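Local coordinates for 3-dehydroquinate dehydratase (Zymomonas mobilis subsp. mobilis, PDB 6SMF), which probably catalyses the trans-dehydration of 3-dehydroquinate to 3-dehydroshikimate through an enolate intermediate, the third step of chorismate biosynthesis, as a homododecamer, at residues 8-13 against 75-80; 69-74 against 98-103. One frame throughout, in Å; residues are numbered along the deposited sequence.

Contact 1 of 2, residues 8-13 against 75-80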
ATOM      1  N   PRO A   8     -27.536  18.201  35.194  1.00110.53           N
ATOM      2  CA  PRO A   8     -26.770  18.108  33.964  1.00105.12           C
ATOM      3  C   PRO A   8     -27.417  17.043  33.074  1.00100.17           C
ATOM      4  O   PRO A   8     -27.820  16.038  33.594  1.00 98.23           O
ATOM      5  CB  PRO A   8     -25.357  17.668  34.399  1.00104.34           C
ATOM      6  CG  PRO A   8     -25.266  17.966  35.875  1.00110.55           C
ATOM      7  CD  PRO A   8     -26.683  18.125  36.386  1.00114.78           C
ATOM      8  N   THR A   9     -27.546  17.299  31.773  1.00 97.51           N
ATOM      9  CA  THR A   9     -28.114  16.306  30.829  1.00 97.37           C
ATOM     10  C   THR A   9     -26.962  15.663  30.029  1.00 93.73           C
ATOM     11  O   THR A   9     -26.006  16.356  29.629  1.00 94.08           O
ATOM     12  CB  THR A   9     -29.283  16.898  30.026  1.00101.47           C
ATOM     13  OG1 THR A   9     -28.777  17.257  28.739  1.00103.27           O
ATOM     14  CG2 THR A   9     -29.989  18.053  30.715  1.00107.64           C
ATOM     15  N   ILE A  10     -27.001  14.344  29.869  1.00 90.69           N
ATOM     16  CA  ILE A  10     -25.971  13.596  29.095  1.00 84.30           C
ATOM     17  C   ILE A  10     -26.672  12.855  27.964  1.00 82.51           C
ATOM     18  O   ILE A  10     -27.451  11.941  28.271  1.00 85.06           O
ATOM     19  CB  ILE A  10     -25.188  12.651  30.013  1.00 85.47           C
ATOM     20  CG1 ILE A  10     -24.273  13.405  30.973  1.00 89.01           C
ATOM     21  CG2 ILE A  10     -24.390  11.664  29.205  1.00 84.28           C
ATOM     22  CD1 ILE A  10     -23.781  12.524  32.107  1.00 91.54           C
ATOM     23  N   PHE A  11     -26.409  13.245  26.720  1.00 83.47           N
ATOM     24  CA  PHE A  11     -26.873  12.537  25.507  1.00 84.98           C
ATOM     25  C   PHE A  11     -26.130  11.194  25.403  1.00 84.83           C
ATOM     26  O   PHE A  11     -24.900  11.092  25.669  1.00 81.98           O
ATOM     27  CB  PHE A  11     -26.630  13.400  24.273  1.00 88.21           C
ATOM     28  CG  PHE A  11     -27.670  14.464  24.047  1.00 94.79           C
ATOM     29  CD1 PHE A  11     -27.949  15.394  25.024  1.00100.47           C
ATOM     30  CD2 PHE A  11     -28.364  14.538  22.845  1.00 96.77           C
ATOM     31  CE1 PHE A  11     -28.929  16.350  24.820  1.00100.65           C
ATOM     32  CE2 PHE A  11     -29.308  15.526  22.625  1.00 94.66           C
ATOM     33  CZ  PHE A  11     -29.610  16.403  23.629  1.00 97.97           C
ATOM     34  N   ILE A  12     -26.893  10.155  25.079  1.00 83.04           N
ATOM     35  CA  ILE A  12     -26.370   8.799  24.793  1.00 77.78           C
ATOM     36  C   ILE A  12     -26.941   8.429  23.435  1.00 75.72           C
ATOM     37  O   ILE A  12     -28.180   8.269  23.341  1.00 74.86           O
ATOM     38  CB  ILE A  12     -26.770   7.816  25.889  1.00 79.31           C
ATOM     39  CG1 ILE A  12     -26.330   8.311  27.271  1.00 82.65           C
ATOM     40  CG2 ILE A  12     -26.231   6.433  25.570  1.00 76.69           C
ATOM     41  CD1 ILE A  12     -26.645   7.352  28.411  1.00 83.05           C
ATOM     42  N   LEU A  13     -26.069   8.370  22.432  1.00 71.37           N
ATOM     43  CA  LEU A  13     -26.469   8.275  21.018  1.00 74.79           C
ATOM     44  C   LEU A  13     -25.994   6.938  20.450  1.00 70.54           C
ATOM     45  O   LEU A  13     -24.792   6.667  20.510  1.00 71.33           O
ATOM     46  CB  LEU A  13     -25.868   9.461  20.270  1.00 76.17           C
ATOM     47  CG  LEU A  13     -26.273  10.841  20.764  1.00 80.69           C
ATOM     48  CD1 LEU A  13     -25.567  11.931  19.959  1.00 80.63           C
ATOM     49  CD2 LEU A  13     -27.774  11.019  20.692  1.00 81.53           C
ATOM     50  N   ALA A  75     -25.438  20.491  26.925  1.00 94.40           N
ATOM     51  CA  ALA A  75     -25.286  19.152  27.545  1.00 91.44           C
ATOM     52  C   ALA A  75     -23.880  19.022  28.137  1.00 90.50           C
ATOM     53  O   ALA A  75     -22.922  19.649  27.608  1.00 95.63           O
ATOM     54  CB  ALA A  75     -25.546  18.062  26.538  1.00 89.71           C
ATOM     55  N   LYS A  76     -23.763  18.225  29.194  1.00 89.63           N
ATOM     56  CA  LYS A  76     -22.499  18.058  29.951  1.00 93.74           C
ATOM     57  C   LYS A  76     -21.552  17.135  29.177  1.00 89.62           C
ATOM     58  O   LYS A  76     -20.323  17.340  29.291  1.00 87.88           O
ATOM     59  CB  LYS A  76     -22.743  17.431  31.319  1.00 96.07           C
ATOM     60  CG  LYS A  76     -21.483  17.395  32.164  1.00 98.13           C
ATOM     61  CD  LYS A  76     -21.669  16.839  33.523  1.00102.33           C
ATOM     62  CE  LYS A  76     -20.928  17.614  34.605  1.00113.10           C
ATOM     63  NZ  LYS A  76     -19.498  17.248  34.626  1.00113.24           N
ATOM     64  N   ALA A  77     -22.114  16.135  28.489  1.00 85.86           N
ATOM     65  CA  ALA A  77     -21.354  15.083  27.754  1.00 82.43           C
ATOM     66  C   ALA A  77     -22.228  14.364  26.719  1.00 79.01           C
ATOM     67  O   ALA A  77     -23.471  14.476  26.779  1.00 78.34           O
ATOM     68  CB  ALA A  77     -20.779  14.095  28.729  1.00 80.33           C
ATOM     69  N   VAL A  78     -21.586  13.714  25.749  1.00 79.37           N
ATOM     70  CA  VAL A  78     -22.222  12.744  24.807  1.00 75.49           C
ATOM     71  C   VAL A  78     -21.489  11.412  24.936  1.00 73.45           C
ATOM     72  O   VAL A  78     -20.249  11.368  24.895  1.00 73.31           O
ATOM     73  CB  VAL A  78     -22.201  13.209  23.348  1.00 77.59           C
ATOM     74  CG1 VAL A  78     -22.797  12.166  22.414  1.00 78.97           C
ATOM     75  CG2 VAL A  78     -22.919  14.531  23.189  1.00 83.67           C
ATOM     76  N   ILE A  79     -22.258  10.360  25.125  1.00 73.28           N
ATOM     77  CA  ILE A  79     -21.766   8.972  25.027  1.00 70.52           C
ATOM     78  C   ILE A  79     -22.234   8.521  23.654  1.00 71.38           C
ATOM     79  O   ILE A  79     -23.441   8.636  23.398  1.00 71.14           O
ATOM     80  CB  ILE A  79     -22.331   8.132  26.171  1.00 73.53           C
ATOM     81  CG1 ILE A  79     -21.817   8.600  27.542  1.00 77.33           C
ATOM     82  CG2 ILE A  79     -22.062   6.670  25.921  1.00 73.22           C
ATOM     83  CD1 ILE A  79     -22.633   8.064  28.750  1.00 80.21           C
ATOM     84  N   LEU A  80     -21.301   8.136  22.783  1.00 69.50           N
ATOM     85  CA  LEU A  80     -21.593   7.874  21.354  1.00 67.19           C
ATOM     86  C   LEU A  80     -21.103   6.481  20.985  1.00 64.15           C
ATOM     87  O   LEU A  80     -19.917   6.205  21.141  1.00 60.18           O
ATOM     88  CB  LEU A  80     -20.904   8.930  20.484  1.00 65.61           C
ATOM     89  CG  LEU A  80     -21.067   8.721  18.985  1.00 62.36           C
ATOM     90  CD1 LEU A  80     -22.553   8.698  18.598  1.00 64.09           C
ATOM     91  CD2 LEU A  80     -20.298   9.802  18.225  1.00 65.83           C
TER
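Phe11 and Ile79 are joined through their main chains: Ile79 N donates to Phe11 O at 2.8 Å. One step on, Leu13 N returns a bond to Ile79 O, also at 2.8 Å and nearly straight at 166°. Lys76 N to Thr9 O (3.0 Å) closes the start of the pairing, whereas Phe11 N to Ala77 O between them is bent and weak. Above this backbone, Ile12 and Ile79 run alongside each other in the same sense. Ile79 has CG1 anti to its carbonyl carbon (chi1 -65°), and its CD1 comes within 4.0 Å of Ile12 CG1 and equally near Ile10 CG2. These are neighbouring parallel strands, 77-81 being the middle one, in the five-stranded sheet of the flavodoxin-like alpha/beta fold of type II dehydroquinases. On the other face, Leu13 CD1 reaches across to Val78 CG1 at 3.7 Å, Leu13 CB meets Leu80 CD1, and Phe11 CD1 approaches Ala75 CB obliquely at 3.9 Å. Helix 136-147 packs on the isoleucine face, helix 60-72 on the face of Phe11, Leu13 and Val78. Where the two strands begin, Lys76 CD rests against Pro8 CB before the bent chain carries NZ to a hydrogen bond with Leu149 O.

Contact 2 of 2, residues 69-74 against 98-103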
ATOM      1  N   GLU A  69     -27.130  19.265  18.458  1.00 87.12           N
ATOM      2  CA  GLU A  69     -28.250  19.547  19.391  1.00 89.30           C
ATOM      3  C   GLU A  69     -27.718  19.485  20.829  1.00 88.43           C
ATOM      4  O   GLU A  69     -28.149  20.325  21.665  1.00 88.57           O
ATOM      5  CB  GLU A  69     -29.390  18.555  19.161  1.00 92.19           C
ATOM      6  CG  GLU A  69     -30.604  18.744  20.077  1.00 95.70           C
ATOM      7  CD  GLU A  69     -31.689  17.689  19.927  1.00 96.59           C
ATOM      8  OE1 GLU A  69     -31.709  16.980  18.859  1.00 94.64           O
ATOM      9  OE2 GLU A  69     -32.521  17.593  20.858  1.00 98.72           O
ATOM     10  N   ALA A  70     -26.816  18.552  21.128  1.00 82.28           N
ATOM     11  CA  ALA A  70     -26.223  18.472  22.477  1.00 84.00           C
ATOM     12  C   ALA A  70     -25.440  19.756  22.750  1.00 87.02           C
ATOM     13  O   ALA A  70     -25.539  20.263  23.870  1.00 88.05           O
ATOM     14  CB  ALA A  70     -25.354  17.274  22.651  1.00 81.13           C
ATOM     15  N   GLN A  71     -24.723  20.310  21.776  1.00 88.87           N
ATOM     16  CA  GLN A  71     -23.978  21.562  22.081  1.00 95.16           C
ATOM     17  C   GLN A  71     -24.953  22.720  22.323  1.00 96.51           C
ATOM     18  O   GLN A  71     -24.657  23.546  23.206  1.00100.90           O
ATOM     19  CB  GLN A  71     -22.969  21.956  21.007  1.00 97.55           C
ATOM     20  CG  GLN A  71     -21.824  22.760  21.608  1.00 99.62           C
ATOM     21  CD  GLN A  71     -21.125  23.561  20.545  1.00106.32           C
ATOM     22  OE1 GLN A  71     -21.730  23.896  19.523  1.00103.93           O
ATOM     23  NE2 GLN A  71     -19.856  23.875  20.777  1.00114.57           N
ATOM     24  N   ALA A  72     -26.068  22.765  21.586  1.00 94.40           N
ATOM     25  CA  ALA A  72     -27.059  23.876  21.570  1.00 95.76           C
ATOM     26  C   ALA A  72     -27.757  23.972  22.929  1.00 99.54           C
ATOM     27  O   ALA A  72     -28.221  25.041  23.309  1.00104.69           O
ATOM     28  CB  ALA A  72     -28.068  23.634  20.475  1.00 92.54           C
ATOM     29  N   VAL A  73     -27.798  22.850  23.632  1.00101.88           N
ATOM     30  CA  VAL A  73     -28.596  22.581  24.860  1.00102.46           C
ATOM     31  C   VAL A  73     -27.630  22.584  26.055  1.00101.20           C
ATOM     32  O   VAL A  73     -28.065  22.300  27.183  1.00 95.32           O
ATOM     33  CB  VAL A  73     -29.335  21.250  24.603  1.00104.74           C
ATOM     34  CG1 VAL A  73     -29.317  20.285  25.779  1.00109.05           C
ATOM     35  CG2 VAL A  73     -30.746  21.509  24.072  1.00101.68           C
ATOM     36  N   LYS A  74     -26.356  22.908  25.788  1.00102.20           N
ATOM     37  CA  LYS A  74     -25.216  22.930  26.747  1.00105.95           C
ATOM     38  C   LYS A  74     -25.166  21.633  27.562  1.00102.32           C
ATOM     39  O   LYS A  74     -24.848  21.697  28.769  1.00105.31           O
ATOM     40  CB  LYS A  74     -25.325  24.156  27.644  1.00117.13           C
ATOM     41  CG  LYS A  74     -25.633  25.449  26.900  1.00126.63           C
ATOM     42  CD  LYS A  74     -24.468  26.392  26.705  1.00131.97           C
ATOM     43  CE  LYS A  74     -24.918  27.795  27.050  1.00139.22           C
ATOM     44  NZ  LYS A  74     -23.764  28.703  27.221  1.00146.49           N
ATOM     45  N   ALA A  98     -15.979  19.917  16.128  1.00 70.74           N
ATOM     46  CA  ALA A  98     -16.570  21.284  16.006  1.00 72.09           C
ATOM     47  C   ALA A  98     -17.250  21.677  17.322  1.00 74.82           C
ATOM     48  O   ALA A  98     -17.144  22.833  17.688  1.00 82.30           O
ATOM     49  CB  ALA A  98     -17.563  21.336  14.882  1.00 70.36           C
ATOM     50  N   ILE A  99     -17.898  20.728  17.998  1.00 73.25           N
ATOM     51  CA  ILE A  99     -18.634  20.979  19.277  1.00 78.79           C
ATOM     52  C   ILE A  99     -17.653  20.947  20.448  1.00 80.31           C
ATOM     53  O   ILE A  99     -16.620  20.295  20.328  1.00 82.56           O
ATOM     54  CB  ILE A  99     -19.789  19.988  19.479  1.00 75.00           C
ATOM     55  CG1 ILE A  99     -19.292  18.584  19.850  1.00 74.81           C
ATOM     56  CG2 ILE A  99     -20.675  20.005  18.254  1.00 74.83           C
ATOM     57  CD1 ILE A  99     -20.391  17.590  20.157  1.00 74.68           C
ATOM     58  N   THR A 100     -17.982  21.662  21.519  1.00 84.07           N
ATOM     59  CA  THR A 100     -17.169  21.805  22.755  1.00 88.95           C
ATOM     60  C   THR A 100     -17.550  20.774  23.815  1.00 87.56           C
ATOM     61  O   THR A 100     -16.809  20.643  24.779  1.00 87.04           O
ATOM     62  CB  THR A 100     -17.409  23.138  23.465  1.00 94.84           C
ATOM     63  OG1 THR A 100     -17.581  24.136  22.462  1.00 90.79           O
ATOM     64  CG2 THR A 100     -16.256  23.454  24.393  1.00 99.27           C
ATOM     65  N   VAL A 101     -18.721  20.158  23.688  1.00 87.05           N
ATOM     66  CA  VAL A 101     -19.202  19.076  24.592  1.00 83.42           C
ATOM     67  C   VAL A 101     -18.264  17.884  24.435  1.00 80.49           C
ATOM     68  O   VAL A 101     -18.135  17.371  23.324  1.00 74.70           O
ATOM     69  CB  VAL A 101     -20.641  18.664  24.240  1.00 83.30           C
ATOM     70  CG1 VAL A 101     -21.146  17.542  25.140  1.00 80.82           C
ATOM     71  CG2 VAL A 101     -21.579  19.856  24.264  1.00 88.57           C
ATOM     72  N   PRO A 102     -17.661  17.356  25.527  1.00 79.44           N
ATOM     73  CA  PRO A 102     -16.880  16.126  25.448  1.00 75.31           C
ATOM     74  C   PRO A 102     -17.705  14.930  24.949  1.00 72.74           C
ATOM     75  O   PRO A 102     -18.846  14.796  25.329  1.00 71.72           O
ATOM     76  CB  PRO A 102     -16.395  15.820  26.862  1.00 78.11           C
ATOM     77  CG  PRO A 102     -16.850  16.998  27.737  1.00 84.31           C
ATOM     78  CD  PRO A 102     -17.778  17.860  26.905  1.00 83.74           C
ATOM     79  N   VAL A 103     -17.086  14.109  24.101  1.00 69.97           N
ATOM     80  CA  VAL A 103     -17.666  12.854  23.561  1.00 69.62           C
ATOM     81  C   VAL A 103     -16.840  11.665  24.074  1.00 70.17           C
ATOM     82  O   VAL A 103     -15.589  11.686  23.994  1.00 69.76           O
ATOM     83  CB  VAL A 103     -17.723  12.893  22.033  1.00 68.73           C
ATOM     84  CG1 VAL A 103     -18.334  11.613  21.469  1.00 70.27           C
ATOM     85  CG2 VAL A 103     -18.465  14.114  21.545  1.00 70.48           C
TER
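Gln71 and Val101 bring the two backbones together, their CA atoms 5.9 Å apart, where the last turn of helix 60-72 faces the irregular chain that links helix 90-98 to strand 103-107. Both pieces belong to the alpha/beta sandwich of the type II dehydroquinase fold, and they meet on one side of its parallel sheet. The helix ends in a Schellman motif: Lys74 takes a positive phi of 49° and its N bonds back to Gln71 O at 3.2 Å. Gln71 carries most of the contact. With CG anti to the backbone N (chi1 -152°) and the chain extended beyond it, the side chain runs out across the linker. Its CB packs against Ile99 CB at 4.0 Å, and its amide end lies at the backbone and hydroxyl of Thr100. Val101 comes the other way alongside Gln71, its CG2 touching both Gln71 CA, at 3.7 Å, and Gln71 CG. Deeper in, the methyl of Ala70, like the Val101 side chain, packs on Val78 of strand 77-81. Toward the outside, Thr100 packs on Arg24 of a second subunit and Ala98 on Leu20 of that subunit, placing the linker at a subunit interface. Against the helix itself, Val101 CG2 stands 4.0 Å from Ala70 O.

Overall arrangement
The centres of contacts 1 and 2 are about 8 Å apart, with contact 1 inside the central parallel sheet and contact 2 in the layer packed on one of its faces. Along the chain the segments run 8-13, 69-74, 75-80, 98-103, so the two contacts interlock. Helix 60-72 leads through a short turn into strand 77-81, and the 98-103 linker leads into the next strand, 103-107. Ala75 N probably bonds to Ala70 O and Val78 N to Pro102 O, while Ala77 CA packs on Val101 CG1. Segment 75-80 is thus tied to both halves of contact 2, and its strand continues to Asn81, a predicted substrate-binding residue.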